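Local coordinates for odorant binding protein ASP5 (Apis mellifera, PDB 3R72) that probably binds and carries small hydrophobic odorant molecules in honeybee antennae, at residues M67-L72 / E86-C91; C50-L55 / Y105-C110. One frame throughout, in Å; residues are numbered along the deposited sequence.

Interaction 1: M67-L72 / E86-C91. With NBB (N-butyl-benzenesulfonamide), chain B.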
loop_
_atom_site.group_PDB
_atom_site.type_symbol
_atom_site.label_atom_id
_atom_site.label_comp_id
_atom_site.label_asym_id
_atom_site.label_seq_id
_atom_site.Cartn_x
_atom_site.Cartn_y
_atom_site.Cartn_z
ATOM N N MET A 67 -6.575 -3.531 -10.508
ATOM C CA MET A 67 -6.444 -2.141 -10.094
ATOM C C MET A 67 -5.086 -1.847 -9.459
ATOM O O MET A 67 -4.566 -0.754 -9.622
ATOM C CB MET A 67 -7.575 -1.750 -9.148
ATOM C CG MET A 67 -7.527 -0.289 -8.783
ATOM S SD MET A 67 -7.733 0.825 -10.204
ATOM C CE MET A 67 -9.521 0.837 -10.327
ATOM N N ILE A 68 -4.492 -2.820 -8.767
ATOM C CA ILE A 68 -3.127 -2.653 -8.266
ATOM C C ILE A 68 -2.182 -2.382 -9.441
ATOM O O ILE A 68 -1.364 -1.457 -9.381
ATOM C CB ILE A 68 -2.687 -3.868 -7.425
ATOM C CG1 ILE A 68 -3.447 -3.847 -6.097
ATOM C CG2 ILE A 68 -1.191 -3.860 -7.185
ATOM C CD1 ILE A 68 -3.356 -5.099 -5.265
ATOM N N VAL A 69 -2.305 -3.162 -10.513
ATOM C CA VAL A 69 -1.448 -2.945 -11.680
ATOM C C VAL A 69 -1.740 -1.594 -12.350
ATOM O O VAL A 69 -0.818 -0.864 -12.699
ATOM C CB VAL A 69 -1.533 -4.137 -12.670
ATOM C CG1 VAL A 69 -0.807 -3.826 -13.968
ATOM C CG2 VAL A 69 -0.961 -5.399 -12.003
ATOM N N LYS A 70 -3.007 -1.235 -12.498
ATOM C CA LYS A 70 -3.347 0.068 -13.053
ATOM C C LYS A 70 -2.788 1.204 -12.213
ATOM O O LYS A 70 -2.268 2.177 -12.765
ATOM C CB LYS A 70 -4.858 0.221 -13.201
ATOM C CG LYS A 70 -5.426 -0.484 -14.429
ATOM C CD LYS A 70 -6.815 0.047 -14.819
ATOM C CE LYS A 70 -7.966 -0.841 -14.367
ATOM N NZ LYS A 70 -7.880 -1.351 -12.990
ATOM N N GLN A 71 -2.882 1.100 -10.890
ATOM C CA GLN A 71 -2.372 2.155 -10.017
ATOM C C GLN A 71 -0.868 2.284 -10.133
ATOM O O GLN A 71 -0.343 3.398 -10.178
ATOM C CB GLN A 71 -2.788 1.930 -8.565
ATOM C CG GLN A 71 -4.270 2.170 -8.313
ATOM C CD GLN A 71 -4.668 3.649 -8.311
ATOM O OE1 GLN A 71 -3.862 4.531 -8.555
ATOM N NE2 GLN A 71 -5.906 3.916 -7.936
ATOM N N LEU A 72 -0.146 1.169 -10.179
ATOM C CA LEU A 72 1.299 1.271 -10.299
ATOM C C LEU A 72 1.677 1.877 -11.666
ATOM O O LEU A 72 2.610 2.672 -11.743
ATOM C CB LEU A 72 1.992 -0.037 -9.954
ATOM C CG LEU A 72 2.048 -1.177 -10.952
ATOM C CD1 LEU A 72 3.139 -0.932 -12.005
ATOM C CD2 LEU A 72 2.250 -2.506 -10.240
ATOM N N GLU A 86 6.622 -6.953 -11.411
ATOM C CA GLU A 86 7.232 -8.179 -10.918
ATOM C C GLU A 86 7.000 -8.362 -9.426
ATOM O O GLU A 86 6.823 -9.492 -8.974
ATOM C CB GLU A 86 8.714 -8.216 -11.272
ATOM C CG GLU A 86 8.938 -8.357 -12.757
ATOM C CD GLU A 86 10.392 -8.414 -13.125
ATOM O OE1 GLU A 86 10.805 -9.461 -13.601
ATOM O OE2 GLU A 86 11.118 -7.416 -12.983
ATOM N N ILE A 87 6.961 -7.272 -8.671
ATOM C CA ILE A 87 6.628 -7.370 -7.249
ATOM C C ILE A 87 5.182 -7.817 -7.060
ATOM O O ILE A 87 4.903 -8.721 -6.271
ATOM C CB ILE A 87 6.899 -6.048 -6.509
ATOM C CG1 ILE A 87 8.399 -5.739 -6.483
ATOM C CG2 ILE A 87 6.333 -6.109 -5.081
ATOM C CD1 ILE A 87 8.744 -4.365 -5.913
ATOM N N VAL A 88 4.259 -7.219 -7.801
ATOM C CA VAL A 88 2.857 -7.643 -7.740
ATOM C C VAL A 88 2.719 -9.105 -8.158
ATOM O O VAL A 88 1.981 -9.884 -7.539
ATOM C CB VAL A 88 1.959 -6.748 -8.613
ATOM C CG1 VAL A 88 0.521 -7.264 -8.598
ATOM C CG2 VAL A 88 2.024 -5.295 -8.097
ATOM N N ALA A 89 3.460 -9.493 -9.193
ATOM C CA ALA A 89 3.386 -10.868 -9.670
ATOM C C ALA A 89 3.771 -11.880 -8.587
ATOM O O ALA A 89 3.176 -12.953 -8.499
ATOM C CB ALA A 89 4.279 -11.053 -10.873
ATOM N N VAL A 90 4.755 -11.536 -7.764
ATOM C CA VAL A 90 5.104 -12.380 -6.621
ATOM C C VAL A 90 4.038 -12.298 -5.528
ATOM O O VAL A 90 3.503 -13.309 -5.069
ATOM C CB VAL A 90 6.489 -11.979 -6.051
ATOM C CG1 VAL A 90 6.768 -12.692 -4.726
ATOM C CG2 VAL A 90 7.589 -12.309 -7.074
ATOM N N CYS A 91 3.726 -11.088 -5.093
ATOM C CA CYS A 91 2.884 -10.928 -3.915
ATOM C C CYS A 91 1.450 -11.377 -4.125
ATOM O O CYS A 91 0.796 -11.781 -3.165
ATOM C CB CYS A 91 2.962 -9.495 -3.395
ATOM S SG CYS A 91 4.635 -9.131 -2.759
HETATM O O1S NBB B . -2.486 -0.609 -2.910
HETATM S S NBB B . -1.412 0.315 -2.903
HETATM O O2S NBB B . -1.627 1.513 -2.140
HETATM N N10 NBB B . -1.143 0.718 -4.428
HETATM C C11 NBB B . -0.894 -0.301 -5.426
HETATM C C12 NBB B . 0.116 0.154 -6.462
HETATM C C13 NBB B . 1.538 0.293 -5.920
HETATM C C14 NBB B . 2.146 -1.065 -5.640
HETATM C C4 NBB B . -0.067 -0.440 -2.346
HETATM C C5 NBB B . 1.110 0.300 -2.213
HETATM C C6 NBB B . 2.289 -0.301 -1.748
HETATM C C1 NBB B . 2.321 -1.642 -1.403
HETATM C C2 NBB B . 1.166 -2.383 -1.507
HETATM C C3 NBB B . -0.010 -1.800 -1.973
#
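Val-88 reaches across from helix 81-91 to three side chains of helix 65-75, Ile-68, Val-69 and Leu-72. The axes of the two segments run nearly antiparallel (162°) and come no closer than 10.7 Å, a wide spacing that one valine bridges; it accounts for more than half of the 127 Å² buried here. Val-88 CG2 makes the close contacts, with Leu-72 CD2 at 3.5 Å and Ile-68 CG2 at 3.6 Å, whereas Val-88 CG1 touches Ile-68 CG2 (4.1 Å) and Val-69 CG2 (4.2 Å) more loosely. Ile-68 CG2, anti to its backbone nitrogen, also faces the ligand, lying 4.0 Å from C11 of the chain B n-butyl-benzenesulfonamide. Leu-72 has CG wedged between backbone N and carbonyl carbon (chi1 79°), uncommon in a helix; this puts CD2 against Val-88 while its CB lies 4.0 Å from ligand C12. The butyl chain passes obliquely over helix 65-75, with C12 3.6 Å from Ile-68 O. No hydrogen bond joins the segments. With methyl groups alone meeting across the gap, cohesion probably comes from dispersion and the exclusion of water, and Ile-68 and Leu-72 also present an apolar surface to the alkyl tail.

Interaction 2: C50-L55 / Y105-C110; sequences CIMKLL and YQYVQC. With NBB (N-butyl-benzenesulfonamide), chain B; NBB (N-butyl-benzenesulfonamide), chain C.
Met-52, which meets Tyr-107 and Val-108 across the contact, has its backbone O hydrogen-bonded to Thr-57 OG1, and the same hydroxyl is hydrogen-bonded to the chain B n-butyl-benzenesulfonamide. The side chain of Met-52 lies against sulfonyl oxygen O1S of that ligand: Met-52 CE is 3.4 Å from O1S and Met-52 CG 3.6 Å, so the thioether chain curves round the oxygen through van der Waals contact. The curve comes from the last torsion: the chain is extended at chi2 (-172°) and bent at chi3 (69°), which swings CE to within 4.0 Å of Tyr-107 CD2. There the two side chains cross at about a right angle, and Met-52 SD reaches Val-108 CG2 at 4.4 Å. Cutting Met-52 back to an alanine would probably open a gap beside Tyr-107 and Val-108 and leave O1S without its thioether neighbour. Ligand C3 lies at the edge of the Tyr-107 ring, in its plane, while C2 comes obliquely, 3.8 Å from Tyr-107 CE2. Leu-55 touches both ligands. Its CD1 packs tightly against O2S of the chain B molecule, at 3.1 Å, and its CD2 lies 3.5 Å from ring atom C6 of the chain C molecule. This is the wall of a pocket in which largely apolar side chains are brought by different parts of the helical fold round a bound ligand, as in insect odorant-binding proteins.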
loop_
_atom_site.group_PDB
_atom_site.type_symbol
_atom_site.label_atom_id
_atom_site.label_comp_id
_atom_site.label_asym_id
_atom_site.label_seq_id
_atom_site.Cartn_x
_atom_site.Cartn_y
_atom_site.Cartn_z
ATOM N N CYS A 50 -7.701 1.000 4.934
ATOM C CA CYS A 50 -8.321 2.276 4.630
ATOM C C CYS A 50 -7.725 2.864 3.346
ATOM O O CYS A 50 -8.463 3.287 2.440
ATOM C CB CYS A 50 -8.153 3.235 5.821
ATOM S SG CYS A 50 -8.885 4.880 5.624
ATOM N N ILE A 51 -6.396 2.846 3.248
ATOM C CA ILE A 51 -5.715 3.394 2.088
ATOM C C ILE A 51 -6.009 2.561 0.841
ATOM O O ILE A 51 -6.320 3.099 -0.221
ATOM C CB ILE A 51 -4.190 3.468 2.337
ATOM C CG1 ILE A 51 -3.858 4.514 3.403
ATOM C CG2 ILE A 51 -3.420 3.741 1.057
ATOM C CD1 ILE A 51 -4.116 5.966 3.011
ATOM N N MET A 52 -5.893 1.232 0.947
ATOM C CA MET A 52 -6.136 0.407 -0.237
ATOM C C MET A 52 -7.582 0.524 -0.706
ATOM O O MET A 52 -7.866 0.486 -1.906
ATOM C CB MET A 52 -5.732 -1.048 -0.007
ATOM C CG MET A 52 -4.225 -1.180 0.157
ATOM S SD MET A 52 -3.578 -2.861 0.204
ATOM C CE MET A 52 -3.835 -3.397 -1.470
ATOM N N LYS A 53 -8.524 0.676 0.222
ATOM C CA LYS A 53 -9.904 0.887 -0.204
ATOM C C LYS A 53 -10.089 2.215 -0.947
ATOM O O LYS A 53 -10.831 2.268 -1.935
ATOM C CB LYS A 53 -10.878 0.750 0.968
ATOM C CG LYS A 53 -11.081 -0.696 1.394
ATOM C CD LYS A 53 -12.215 -0.851 2.376
ATOM C CE LYS A 53 -12.529 -2.330 2.602
ATOM N NZ LYS A 53 -13.903 -2.561 3.130
ATOM N N LEU A 54 -9.420 3.267 -0.488
ATOM C CA LEU A 54 -9.428 4.552 -1.196
ATOM C C LEU A 54 -8.893 4.432 -2.617
ATOM O O LEU A 54 -9.447 5.016 -3.543
ATOM C CB LEU A 54 -8.601 5.588 -0.439
ATOM C CG LEU A 54 -9.293 6.809 0.166
ATOM C CD1 LEU A 54 -10.796 6.597 0.363
ATOM C CD2 LEU A 54 -8.613 7.256 1.457
ATOM N N LEU A 55 -7.819 3.667 -2.786
ATOM C CA LEU A 55 -7.196 3.464 -4.098
ATOM C C LEU A 55 -7.909 2.430 -4.955
ATOM O O LEU A 55 -7.520 2.194 -6.094
ATOM C CB LEU A 55 -5.728 3.072 -3.943
ATOM C CG LEU A 55 -4.859 4.251 -3.532
ATOM C CD1 LEU A 55 -3.470 3.761 -3.153
ATOM C CD2 LEU A 55 -4.806 5.322 -4.646
ATOM N N TYR A 105 -2.368 -5.754 5.439
ATOM C CA TYR A 105 -1.081 -5.533 6.080
ATOM C C TYR A 105 -0.045 -6.563 5.627
ATOM O O TYR A 105 1.109 -6.227 5.383
ATOM C CB TYR A 105 -1.231 -5.606 7.575
ATOM C CG TYR A 105 -0.098 -5.069 8.424
ATOM C CD1 TYR A 105 0.308 -3.748 8.350
ATOM C CD2 TYR A 105 0.502 -5.868 9.387
ATOM C CE1 TYR A 105 1.251 -3.233 9.210
ATOM C CE2 TYR A 105 1.449 -5.360 10.251
ATOM C CZ TYR A 105 1.820 -4.045 10.146
ATOM O OH TYR A 105 2.726 -3.480 10.990
ATOM N N GLN A 106 -0.462 -7.820 5.507
ATOM C CA GLN A 106 0.414 -8.867 5.008
ATOM C C GLN A 106 0.856 -8.562 3.571
ATOM O O GLN A 106 2.003 -8.785 3.209
ATOM C CB GLN A 106 -0.286 -10.225 5.070
ATOM C CG GLN A 106 -0.514 -10.783 6.486
ATOM C CD GLN A 106 -1.661 -11.768 6.547
ATOM O OE1 GLN A 106 -2.018 -12.378 5.541
ATOM N NE2 GLN A 106 -2.264 -11.911 7.727
ATOM N N TYR A 107 -0.056 -8.072 2.739
ATOM C CA TYR A 107 0.264 -7.744 1.355
ATOM C C TYR A 107 1.290 -6.611 1.284
ATOM O O TYR A 107 2.266 -6.669 0.530
ATOM C CB TYR A 107 -1.034 -7.391 0.594
ATOM C CG TYR A 107 -0.763 -7.116 -0.857
ATOM C CD1 TYR A 107 -0.596 -8.174 -1.741
ATOM C CD2 TYR A 107 -0.616 -5.841 -1.344
ATOM C CE1 TYR A 107 -0.272 -7.980 -3.058
ATOM C CE2 TYR A 107 -0.307 -5.638 -2.676
ATOM C CZ TYR A 107 -0.123 -6.718 -3.520
ATOM O OH TYR A 107 0.228 -6.531 -4.825
ATOM N N VAL A 108 1.083 -5.582 2.094
ATOM C CA VAL A 108 2.017 -4.469 2.174
ATOM C C VAL A 108 3.410 -4.962 2.606
ATOM O O VAL A 108 4.414 -4.556 2.040
ATOM C CB VAL A 108 1.461 -3.364 3.119
ATOM C CG1 VAL A 108 2.515 -2.296 3.379
ATOM C CG2 VAL A 108 0.199 -2.763 2.511
ATOM N N GLN A 109 3.466 -5.844 3.595
ATOM C CA GLN A 109 4.732 -6.432 4.036
ATOM C C GLN A 109 5.390 -7.245 2.921
ATOM O O GLN A 109 6.613 -7.224 2.790
ATOM C CB GLN A 109 4.526 -7.319 5.253
ATOM C CG GLN A 109 4.286 -6.545 6.518
ATOM C CD GLN A 109 3.828 -7.438 7.637
ATOM O OE1 GLN A 109 2.633 -7.735 7.765
ATOM N NE2 GLN A 109 4.765 -7.885 8.443
ATOM N N CYS A 110 4.611 -7.953 2.114
ATOM C CA CYS A 110 5.178 -8.683 0.982
ATOM C C CYS A 110 5.846 -7.722 0.010
ATOM O O CYS A 110 6.951 -7.964 -0.462
ATOM C CB CYS A 110 4.104 -9.499 0.269
ATOM S SG CYS A 110 4.741 -10.438 -1.150
HETATM O O1S NBB B . -2.486 -0.609 -2.910
HETATM S S NBB B . -1.412 0.315 -2.903
HETATM O O2S NBB B . -1.627 1.513 -2.140
HETATM N N10 NBB B . -1.143 0.718 -4.428
HETATM C C11 NBB B . -0.894 -0.301 -5.426
HETATM C C12 NBB B . 0.116 0.154 -6.462
HETATM C C13 NBB B . 1.538 0.293 -5.920
HETATM C C14 NBB B . 2.146 -1.065 -5.640
HETATM C C4 NBB B . -0.067 -0.440 -2.346
HETATM C C5 NBB B . 1.110 0.300 -2.213
HETATM C C6 NBB B . 2.289 -0.301 -1.748
HETATM C C1 NBB B . 2.321 -1.642 -1.403
HETATM C C2 NBB B . 1.166 -2.383 -1.507
HETATM C C3 NBB B . -0.010 -1.800 -1.973
HETATM O O1S NBB C . 1.267 4.123 -3.406
HETATM S S NBB C . 0.736 4.277 -4.732
HETATM O O2S NBB C . -0.126 3.204 -5.139
HETATM N N10 NBB C . 1.971 4.325 -5.745
HETATM C C11 NBB C . 3.025 5.309 -5.574
HETATM C C12 NBB C . 4.327 4.849 -6.216
HETATM C C13 NBB C . 5.324 5.989 -6.362
HETATM C C14 NBB C . 5.868 6.432 -5.026
HETATM C C4 NBB C . -0.082 5.674 -4.867
HETATM C C5 NBB C . -1.241 5.775 -5.651
HETATM C C6 NBB C . -1.942 6.977 -5.778
HETATM C C1 NBB C . -1.469 8.112 -5.134
HETATM C C2 NBB C . -0.323 8.031 -4.362
HETATM C C3 NBB C . 0.365 6.825 -4.227
#

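In the fold
Helix 5-23 is tied by the Cys-19–Cys-50 disulfide to helix 42-54, where interaction 2 begins. From Leu-55 the chain passes through the two short strands to helix 65-75, then to helix 81-91; interaction 1 closes a loop of 13 residues, mostly helical, between its segments. Helix 100-114 follows and returns to helix 42-54, closing the 49-residue loop of interaction 2, which therefore encloses interaction 1. Their centres lie 12 Å apart. The Cys-91–Cys-110 disulfide and a probable hydrogen bond from Gln-71 NE2 to Leu-55 O join them, and both touch the chain B ligand. With Cys-46–Cys-101, the disulfides follow the interlocked pattern of classic insect odorant-binding proteins.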